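Local coordinates for variant surface glycoprotein MITAT 1.1 (PDB 5LY9), which forms a dense coat on the trypanosome surface, one of a series of antigenically distinct glycoproteins by which the parasite evades the host immune response, at residues Ile51-Leu65 with Thr314-Ala326. Residues are numbered along the deposited sequence; the frame is centred on the assembly and turned at random.
Unlike the reference sequence in segment 51-65: Leu65 (reference Ser). With NAG (2-acetamido-2-deoxy-beta-D-glucopyranose), chain C; MAN (alpha-D-mannopyranose), chain B.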
ATOM      1  N   ILE A  51       1.347   7.462 -32.547  1.00 22.76           N
ATOM      2  CA  ILE A  51       2.201   6.902 -33.544  1.00 22.14           C
ATOM      3  C   ILE A  51       1.514   6.934 -34.935  1.00 23.46           C
ATOM      4  O   ILE A  51       2.119   7.321 -35.928  1.00 23.15           O
ATOM      5  CB  ILE A  51       2.577   5.424 -33.185  1.00 23.14           C
ATOM      6  CG1 ILE A  51       3.531   5.358 -31.973  1.00 22.42           C
ATOM      7  CG2 ILE A  51       3.130   4.721 -34.425  1.00 23.96           C
ATOM      8  CD1 ILE A  51       3.497   4.014 -31.230  1.00 22.34           C
ATOM      9  N   TYR A  52       0.236   6.559 -34.972  1.00 23.67           N
ATOM     10  CA  TYR A  52      -0.501   6.576 -36.231  1.00 23.78           C
ATOM     11  C   TYR A  52      -0.493   8.010 -36.803  1.00 24.28           C
ATOM     12  O   TYR A  52      -0.284   8.237 -38.014  1.00 24.54           O
ATOM     13  CB  TYR A  52      -1.927   6.175 -36.008  1.00 24.59           C
ATOM     14  CG  TYR A  52      -2.696   6.080 -37.297  1.00 25.12           C
ATOM     15  CD1 TYR A  52      -3.298   7.158 -37.826  1.00 26.26           C
ATOM     16  CD2 TYR A  52      -2.869   4.823 -37.908  1.00 26.62           C
ATOM     17  CE1 TYR A  52      -3.994   7.058 -39.052  1.00 27.53           C
ATOM     18  CE2 TYR A  52      -3.602   4.697 -39.092  1.00 27.72           C
ATOM     19  CZ  TYR A  52      -4.138   5.809 -39.649  1.00 26.83           C
ATOM     20  OH  TYR A  52      -4.844   5.711 -40.849  1.00 29.36           O
ATOM     21  N   LEU A  53      -0.769   8.990 -35.957  1.00 22.83           N
ATOM     22  CA  LEU A  53      -0.761  10.368 -36.413  1.00 23.28           C
ATOM     23  C   LEU A  53       0.594  10.796 -36.890  1.00 23.80           C
ATOM     24  O   LEU A  53       0.706  11.528 -37.916  1.00 24.30           O
ATOM     25  CB  LEU A  53      -1.200  11.280 -35.305  1.00 24.25           C
ATOM     26  CG  LEU A  53      -2.676  11.201 -34.976  1.00 24.90           C
ATOM     27  CD1 LEU A  53      -2.968  11.779 -33.594  1.00 26.31           C
ATOM     28  CD2 LEU A  53      -3.446  11.962 -36.015  1.00 26.32           C
ATOM     29  N   ALA A  54       1.628  10.464 -36.123  1.00 23.83           N
ATOM     30  CA  ALA A  54       2.973  10.849 -36.564  1.00 24.84           C
ATOM     31  C   ALA A  54       3.380  10.224 -37.883  1.00 27.06           C
ATOM     32  O   ALA A  54       4.100  10.871 -38.673  1.00 28.30           O
ATOM     33  CB  ALA A  54       3.991  10.518 -35.510  1.00 25.11           C
ATOM     34  N   LYS A  55       2.887   9.025 -38.124  1.00 26.62           N
ATOM     35  CA  LYS A  55       3.218   8.253 -39.304  1.00 28.37           C
ATOM     36  C   LYS A  55       2.385   8.729 -40.467  1.00 30.15           C
ATOM     37  O   LYS A  55       2.823   8.601 -41.634  1.00 31.16           O
ATOM     38  CB  LYS A  55       2.987   6.812 -38.997  1.00 27.98           C
ATOM     39  CG  LYS A  55       3.320   5.820 -40.086  1.00 29.17           C
ATOM     40  CD  LYS A  55       3.246   4.391 -39.569  1.00 30.47           C
ATOM     41  CE  LYS A  55       3.688   3.406 -40.637  1.00 31.41           C
ATOM     42  NZ  LYS A  55       2.688   3.337 -41.741  1.00 33.33           N
ATOM     43  N   ASN A  56       1.218   9.326 -40.179  1.00 29.26           N
ATOM     44  CA  ASN A  56       0.217   9.655 -41.210  1.00 28.80           C
ATOM     45  C   ASN A  56      -0.290  11.085 -41.127  1.00 28.87           C
ATOM     46  O   ASN A  56      -1.466  11.317 -40.835  1.00 27.98           O
ATOM     47  CB  ASN A  56      -0.957   8.702 -41.161  1.00 29.19           C
ATOM     48  CG  ASN A  56      -0.597   7.273 -41.485  1.00 31.43           C
ATOM     49  OD1 ASN A  56      -0.520   6.883 -42.635  1.00 31.61           O
ATOM     50  ND2 ASN A  56      -0.445   6.481 -40.489  1.00 29.61           N
ATOM     51  N   PRO A  57       0.578  12.074 -41.385  1.00 30.45           N
ATOM     52  CA  PRO A  57       0.194  13.430 -41.182  1.00 30.38           C
ATOM     53  C   PRO A  57      -0.913  13.858 -42.107  1.00 32.12           C
ATOM     54  O   PRO A  57      -1.646  14.778 -41.760  1.00 31.72           O
ATOM     55  CB  PRO A  57       1.503  14.245 -41.490  1.00 31.03           C
ATOM     56  CG  PRO A  57       2.327  13.334 -42.279  1.00 30.18           C
ATOM     57  CD  PRO A  57       2.037  11.978 -41.645  1.00 31.79           C
ATOM     58  N   GLU A  58      -1.049  13.208 -43.259  1.00 30.83           N
ATOM     59  CA  GLU A  58      -2.075  13.597 -44.192  1.00 33.73           C
ATOM     60  C   GLU A  58      -3.355  12.824 -43.993  1.00 32.71           C
ATOM     61  O   GLU A  58      -4.203  12.846 -44.857  1.00 32.27           O
ATOM     62  CB  GLU A  58      -1.580  13.459 -45.626  1.00 35.26           C
ATOM     63  CG  GLU A  58      -0.277  14.186 -45.789  1.00 38.25           C
ATOM     64  CD  GLU A  58       0.238  14.060 -47.196  1.00 44.31           C
ATOM     65  OE1 GLU A  58      -0.481  14.548 -48.084  1.00 43.62           O
ATOM     66  OE2 GLU A  58       1.327  13.442 -47.373  1.00 50.78           O
ATOM     67  N   THR A  59      -3.506  12.129 -42.862  1.00 29.26           N
ATOM     68  CA  THR A  59      -4.729  11.364 -42.600  1.00 29.57           C
ATOM     69  C   THR A  59      -5.970  12.207 -42.782  1.00 30.16           C
ATOM     70  O   THR A  59      -6.023  13.386 -42.337  1.00 31.76           O
ATOM     71  CB  THR A  59      -4.701  10.804 -41.115  1.00 28.96           C
ATOM     72  OG1 THR A  59      -5.859   9.993 -40.882  1.00 30.12           O
ATOM     73  CG2 THR A  59      -4.591  11.943 -40.080  1.00 28.64           C
ATOM     74  N   GLN A  60      -6.994  11.627 -43.379  1.00 31.55           N
ATOM     75  CA  GLN A  60      -8.292  12.286 -43.400  1.00 34.42           C
ATOM     76  C   GLN A  60      -9.074  12.156 -42.108  1.00 32.04           C
ATOM     77  O   GLN A  60     -10.147  12.660 -42.036  1.00 34.00           O
ATOM     78  CB  GLN A  60      -9.126  11.792 -44.585  1.00 40.07           C
ATOM     79  CG  GLN A  60      -8.490  12.108 -45.965  1.00 46.94           C
ATOM     80  CD  GLN A  60      -8.043  13.561 -46.127  1.00 52.76           C
ATOM     81  OE1 GLN A  60      -6.903  13.925 -45.765  1.00 57.35           O
ATOM     82  NE2 GLN A  60      -8.921  14.401 -46.685  1.00 58.28           N
ATOM     83  N   ALA A  61      -8.496  11.513 -41.102  1.00 27.65           N
ATOM     84  CA  ALA A  61      -9.134  11.348 -39.814  1.00 27.01           C
ATOM     85  C   ALA A  61      -8.438  12.146 -38.747  1.00 24.89           C
ATOM     86  O   ALA A  61      -8.435  11.738 -37.554  1.00 24.18           O
ATOM     87  CB  ALA A  61      -9.158   9.905 -39.438  1.00 26.97           C
ATOM     88  N   LEU A  62      -7.885  13.277 -39.156  1.00 25.17           N
ATOM     89  CA  LEU A  62      -7.014  14.067 -38.258  1.00 25.31           C
ATOM     90  C   LEU A  62      -7.766  14.463 -36.984  1.00 25.08           C
ATOM     91  O   LEU A  62      -7.205  14.278 -35.886  1.00 24.63           O
ATOM     92  CB  LEU A  62      -6.453  15.298 -38.974  1.00 26.72           C
ATOM     93  CG  LEU A  62      -5.625  16.199 -38.060  1.00 25.59           C
ATOM     94  CD1 LEU A  62      -4.427  15.430 -37.568  1.00 26.62           C
ATOM     95  CD2 LEU A  62      -5.189  17.437 -38.788  1.00 25.81           C
ATOM     96  N   GLN A  63      -8.968  15.035 -37.116  1.00 24.12           N
ATOM     97  CA  GLN A  63      -9.654  15.518 -35.970  1.00 24.41           C
ATOM     98  C   GLN A  63     -10.164  14.386 -35.060  1.00 23.29           C
ATOM     99  O   GLN A  63     -10.059  14.503 -33.850  1.00 21.87           O
ATOM    100  CB  GLN A  63     -10.816  16.446 -36.299  1.00 26.70           C
ATOM    101  CG  GLN A  63     -10.360  17.757 -36.954  1.00 28.58           C
ATOM    102  CD  GLN A  63     -11.555  18.686 -37.283  1.00 32.35           C
ATOM    103  OE1 GLN A  63     -12.518  18.765 -36.567  1.00 32.86           O
ATOM    104  NE2 GLN A  63     -11.451  19.421 -38.345  1.00 37.26           N
ATOM    105  N   GLN A  64     -10.709  13.324 -35.639  1.00 22.72           N
ATOM    106  CA  GLN A  64     -11.167  12.151 -34.846  1.00 22.58           C
ATOM    107  C   GLN A  64     -10.000  11.562 -34.049  1.00 21.80           C
ATOM    108  O   GLN A  64     -10.094  11.286 -32.850  1.00 22.05           O
ATOM    109  CB  GLN A  64     -11.686  11.068 -35.789  1.00 22.60           C
ATOM    110  CG  GLN A  64     -12.930  11.484 -36.544  1.00 22.40           C
ATOM    111  CD  GLN A  64     -12.721  12.235 -37.851  1.00 23.39           C
ATOM    112  OE1 GLN A  64     -11.659  12.767 -38.156  1.00 24.43           O
ATOM    113  NE2 GLN A  64     -13.802  12.352 -38.616  1.00 24.10           N
ATOM    114  N   LEU A  65      -8.865  11.441 -34.691  1.00 21.82           N
ATOM    115  CA  LEU A  65      -7.708  10.764 -34.049  1.00 22.80           C
ATOM    116  C   LEU A  65      -7.010  11.681 -33.006  1.00 21.60           C
ATOM    117  O   LEU A  65      -6.571  11.225 -31.957  1.00 21.06           O
ATOM    118  CB  LEU A  65      -6.729  10.310 -35.124  1.00 25.62           C
ATOM    119  CG  LEU A  65      -7.320   9.162 -35.979  1.00 27.33           C
ATOM    120  CD1 LEU A  65      -6.345   8.755 -37.034  1.00 30.81           C
ATOM    121  CD2 LEU A  65      -7.595   7.950 -35.121  1.00 28.01           C
ATOM    122  N   THR A 314     -14.342   2.190 -35.493  1.00 26.07           N
ATOM    123  CA  THR A 314     -13.650   2.083 -36.797  1.00 25.96           C
ATOM    124  C   THR A 314     -12.354   2.849 -36.800  1.00 25.54           C
ATOM    125  O   THR A 314     -11.381   2.298 -37.327  1.00 25.35           O
ATOM    126  CB  THR A 314     -14.503   2.500 -38.044  1.00 27.39           C
ATOM    127  OG1 THR A 314     -14.876   3.863 -37.864  1.00 27.83           O
ATOM    128  CG2 THR A 314     -15.732   1.690 -38.091  1.00 29.36           C
ATOM    129  N   TYR A 315     -12.285   3.987 -36.060  1.00 23.43           N
ATOM    130  CA  TYR A 315     -11.058   4.748 -35.937  1.00 24.23           C
ATOM    131  C   TYR A 315      -9.968   3.991 -35.122  1.00 24.49           C
ATOM    132  O   TYR A 315      -8.766   3.971 -35.496  1.00 24.81           O
ATOM    133  CB  TYR A 315     -11.320   6.196 -35.342  1.00 24.12           C
ATOM    134  CG  TYR A 315     -12.109   6.957 -36.298  1.00 24.29           C
ATOM    135  CD1 TYR A 315     -11.490   7.608 -37.367  1.00 24.51           C
ATOM    136  CD2 TYR A 315     -13.495   6.932 -36.265  1.00 25.43           C
ATOM    137  CE1 TYR A 315     -12.260   8.235 -38.326  1.00 25.82           C
ATOM    138  CE2 TYR A 315     -14.256   7.566 -37.260  1.00 25.29           C
ATOM    139  CZ  TYR A 315     -13.602   8.215 -38.265  1.00 25.42           C
ATOM    140  OH  TYR A 315     -14.285   8.877 -39.265  1.00 27.05           O
ATOM    141  N   LEU A 316     -10.382   3.406 -34.020  1.00 24.48           N
ATOM    142  CA  LEU A 316      -9.451   2.663 -33.158  1.00 24.39           C
ATOM    143  C   LEU A 316      -8.968   1.395 -33.924  1.00 25.65           C
ATOM    144  O   LEU A 316      -7.804   0.973 -33.797  1.00 25.44           O
ATOM    145  CB  LEU A 316     -10.107   2.297 -31.869  1.00 25.38           C
ATOM    146  CG  LEU A 316     -10.492   3.490 -30.981  1.00 26.82           C
ATOM    147  CD1 LEU A 316     -11.324   3.049 -29.762  1.00 29.07           C
ATOM    148  CD2 LEU A 316      -9.274   4.236 -30.575  1.00 26.78           C
ATOM    149  N   ASP A 317      -9.877   0.773 -34.649  1.00 25.20           N
ATOM    150  CA  ASP A 317      -9.516  -0.377 -35.508  1.00 25.15           C
ATOM    151  C   ASP A 317      -8.496  -0.051 -36.582  1.00 25.39           C
ATOM    152  O   ASP A 317      -7.548  -0.813 -36.807  1.00 26.66           O
ATOM    153  CB  ASP A 317     -10.757  -1.012 -36.124  1.00 26.42           C
ATOM    154  CG  ASP A 317     -11.610  -1.770 -35.107  1.00 27.52           C
ATOM    155  OD1 ASP A 317     -11.181  -2.105 -33.968  1.00 29.00           O
ATOM    156  OD2 ASP A 317     -12.761  -2.043 -35.461  1.00 32.64           O
ATOM    157  N   MET A 318      -8.655   1.110 -37.214  1.00 26.06           N
ATOM    158  CA  MET A 318      -7.704   1.625 -38.174  1.00 28.99           C
ATOM    159  C   MET A 318      -6.322   1.828 -37.559  1.00 27.72           C
ATOM    160  O   MET A 318      -5.315   1.436 -38.110  1.00 24.69           O
ATOM    161  CB  MET A 318      -8.280   2.924 -38.741  1.00 33.57           C
ATOM    162  CG  MET A 318      -7.507   3.520 -39.833  1.00 41.07           C
ATOM    163  SD  MET A 318      -8.530   4.854 -40.573  1.00 52.43           S
ATOM    164  CE  MET A 318      -8.332   6.072 -39.326  1.00 36.42           C
ATOM    165  N   VAL A 319      -6.277   2.335 -36.327  1.00 25.68           N
ATOM    166  CA  VAL A 319      -4.998   2.481 -35.635  1.00 25.68           C
ATOM    167  C   VAL A 319      -4.344   1.105 -35.380  1.00 26.35           C
ATOM    168  O   VAL A 319      -3.157   0.908 -35.636  1.00 25.89           O
ATOM    169  CB  VAL A 319      -5.252   3.264 -34.315  1.00 25.03           C
ATOM    170  CG1 VAL A 319      -4.078   3.180 -33.399  1.00 26.60           C
ATOM    171  CG2 VAL A 319      -5.514   4.713 -34.661  1.00 25.27           C
ATOM    172  N   ASP A 320      -5.133   0.186 -34.861  1.00 26.01           N
ATOM    173  CA  ASP A 320      -4.675  -1.191 -34.563  1.00 27.18           C
ATOM    174  C   ASP A 320      -4.094  -1.947 -35.768  1.00 28.24           C
ATOM    175  O   ASP A 320      -3.103  -2.648 -35.630  1.00 27.65           O
ATOM    176  CB  ASP A 320      -5.806  -2.029 -33.987  1.00 28.71           C
ATOM    177  CG  ASP A 320      -6.104  -1.700 -32.523  1.00 29.08           C
ATOM    178  OD1 ASP A 320      -5.277  -1.024 -31.845  1.00 29.63           O
ATOM    179  OD2 ASP A 320      -7.208  -2.114 -32.070  1.00 29.67           O
ATOM    180  N   ALA A 321      -4.641  -1.718 -36.949  1.00 27.92           N
ATOM    181  CA  ALA A 321      -4.206  -2.416 -38.152  1.00 28.31           C
ATOM    182  C   ALA A 321      -2.924  -1.841 -38.740  1.00 29.88           C
ATOM    183  O   ALA A 321      -2.305  -2.443 -39.618  1.00 29.20           O
ATOM    184  CB  ALA A 321      -5.340  -2.279 -39.172  1.00 29.02           C
ATOM    185  N   GLU A 322      -2.503  -0.670 -38.266  1.00 27.75           N
ATOM    186  CA  GLU A 322      -1.410   0.030 -38.872  1.00 28.16           C
ATOM    187  C   GLU A 322      -0.119  -0.756 -38.597  1.00 29.25           C
ATOM    188  O   GLU A 322       0.176  -1.058 -37.468  1.00 28.25           O
ATOM    189  CB  GLU A 322      -1.323   1.487 -38.387  1.00 28.39           C
ATOM    190  CG  GLU A 322      -0.260   2.330 -39.075  1.00 28.08           C
ATOM    191  CD  GLU A 322      -0.658   2.835 -40.477  1.00 31.71           C
ATOM    192  OE1 GLU A 322      -1.747   2.489 -40.960  1.00 31.16           O
ATOM    193  OE2 GLU A 322       0.131   3.621 -41.065  1.00 32.46           O
ATOM    194  N   ILE A 323       0.633  -1.060 -39.649  1.00 27.92           N
ATOM    195  CA  ILE A 323       1.827  -1.855 -39.507  1.00 31.51           C
ATOM    196  C   ILE A 323       3.052  -1.004 -39.214  1.00 29.50           C
ATOM    197  O   ILE A 323       3.289  -0.004 -39.867  1.00 30.36           O
ATOM    198  CB  ILE A 323       2.122  -2.673 -40.799  1.00 33.22           C
ATOM    199  CG1 ILE A 323       1.018  -3.663 -41.036  1.00 37.63           C
ATOM    200  CG2 ILE A 323       3.481  -3.391 -40.705  1.00 33.72           C
ATOM    201  CD1 ILE A 323       1.171  -4.872 -40.180  1.00 41.42           C
ATOM    202  N   ILE A 324       3.801  -1.400 -38.205  1.00 29.94           N
ATOM    203  CA  ILE A 324       5.074  -0.798 -37.923  1.00 29.74           C
ATOM    204  C   ILE A 324       6.149  -1.699 -38.507  1.00 31.27           C
ATOM    205  O   ILE A 324       6.317  -2.836 -38.081  1.00 30.97           O
ATOM    206  CB  ILE A 324       5.308  -0.677 -36.382  1.00 30.14           C
ATOM    207  CG1 ILE A 324       4.108   0.000 -35.710  1.00 29.84           C
ATOM    208  CG2 ILE A 324       6.602   0.057 -36.140  1.00 30.22           C
ATOM    209  CD1 ILE A 324       3.697   1.307 -36.356  1.00 30.61           C
ATOM    210  N   PRO A 325       6.887  -1.196 -39.464  1.00 34.21           N
ATOM    211  CA  PRO A 325       7.862  -2.017 -40.161  1.00 36.44           C
ATOM    212  C   PRO A 325       9.065  -2.332 -39.341  1.00 36.76           C
ATOM    213  O   PRO A 325       9.432  -1.571 -38.436  1.00 32.68           O
ATOM    214  CB  PRO A 325       8.283  -1.177 -41.354  1.00 35.69           C
ATOM    215  CG  PRO A 325       7.750   0.138 -41.152  1.00 35.70           C
ATOM    216  CD  PRO A 325       6.658   0.096 -40.126  1.00 34.60           C
ATOM    217  N   ALA A 326       9.686  -3.468 -39.672  1.00 37.69           N
ATOM    218  CA  ALA A 326      10.975  -3.791 -39.134  1.00 37.16           C
ATOM    219  C   ALA A 326      11.917  -2.645 -39.473  1.00 36.96           C
ATOM    220  O   ALA A 326      11.793  -2.004 -40.511  1.00 37.08           O
ATOM    221  CB  ALA A 326      11.470  -5.075 -39.759  1.00 40.92           C
TER
HETATM  222  C1  NAG C   2      -7.086  -1.183 -26.642  1.00 28.27           C
HETATM  223  C2  NAG C   2      -6.080  -0.991 -27.736  1.00 28.69           C
HETATM  224  C3  NAG C   2      -5.940  -2.217 -28.638  1.00 28.56           C
HETATM  225  C4  NAG C   2      -5.735  -3.486 -27.805  1.00 30.44           C
HETATM  226  C5  NAG C   2      -6.858  -3.519 -26.776  1.00 29.69           C
HETATM  227  C6  NAG C   2      -6.855  -4.732 -25.866  1.00 30.85           C
HETATM  228  C7  NAG C   2      -5.509   1.097 -28.827  1.00 32.13           C
HETATM  229  C8  NAG C   2      -5.916   2.128 -29.820  1.00 35.50           C
HETATM  230  N2  NAG C   2      -6.378   0.135 -28.620  1.00 28.88           N
HETATM  231  O3  NAG C   2      -4.843  -2.081 -29.583  1.00 28.99           O
HETATM  232  O4  NAG C   2      -5.565  -4.700 -28.624  1.00 33.47           O
HETATM  233  O5  NAG C   2      -6.771  -2.348 -25.922  1.00 29.34           O
HETATM  234  O6  NAG C   2      -5.617  -4.753 -25.206  1.00 31.23           O
HETATM  235  O7  NAG C   2      -4.484   1.151 -28.193  1.00 35.40           O
HETATM  236  C1  MAN B   4      -7.486  -6.963 -33.824  1.00 44.01           C
HETATM  237  C2  MAN B   4      -7.789  -8.279 -34.515  1.00 47.15           C
HETATM  238  C3  MAN B   4      -6.473  -9.007 -34.650  1.00 47.44           C
HETATM  239  C4  MAN B   4      -5.429  -8.160 -35.378  1.00 51.77           C
HETATM  240  C5  MAN B   4      -5.300  -6.711 -34.867  1.00 48.21           C
HETATM  241  C6  MAN B   4      -4.732  -5.746 -35.916  1.00 50.87           C
HETATM  242  O2  MAN B   4      -8.457  -8.041 -35.786  1.00 44.49           O
HETATM  243  O3  MAN B   4      -6.806 -10.232 -35.321  1.00 57.71           O
HETATM  244  O4  MAN B   4      -4.168  -8.777 -35.209  1.00 60.79           O
HETATM  245  O5  MAN B   4      -6.567  -6.178 -34.563  1.00 43.40           O
HETATM  246  O6  MAN B   4      -5.764  -5.111 -36.744  1.00 44.15           O
HETATM  247  O   HOH W   1       3.223   0.714 -42.631  1.00 47.99           O
HETATM  248  O   HOH W   2      -2.300   3.984 -43.277  1.00 63.63           O
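Glu322 OE2 is gripped by two donors that reach it from opposite faces of its carboxylate: Lys55 NZ, at 2.7 Å, closes a salt bridge, and Asn56 ND2 gives a nearly straight hydrogen bond of 3.0 Å. The Asn56 amide also donates to Tyr52 O, in the carbonyl plane, so two acceptors fix its rotation where helix 24-55 ends, and ND2 lies over the centre of the Tyr52 ring. One water bridges Lys55 NZ to Ile323 O, and another donates to Glu322 OE1.

Tyr52, its CG held opposite the backbone N (chi1 -176°), carries the ring across to helix 313-321. Tyr52 CD2 meets Glu322 CB at 3.7 Å, Val319 CG2 touches Tyr52 CG, and Tyr52 OH abuts Met318 CG. Met318 bends at chi3 (76°), and its CE rests against Ala61 CB and Leu65 CD1. Leu65 CD2 in turn packs on Val319 CG2 at 3.9 Å. One residue before Leu65, Gln64 lays CG over one face of the Tyr315 ring in a CH-pi contact, 4.0 Å from the centroid, while NE2 bonds to Leu303 O; Ala61 CB sits at the ring edge, 3.7 Å from Tyr315 CE1.

Asp320 OD1 accepts a hydrogen bond of 2.5 Å from O3 of the NAG. The contact thus packs helix 313-321 and the strand that follows it across the turn of a helical hairpin, 24-55 and 62-114, the long antiparallel coiled coil characteristic of the A-type VSG N-terminal domain.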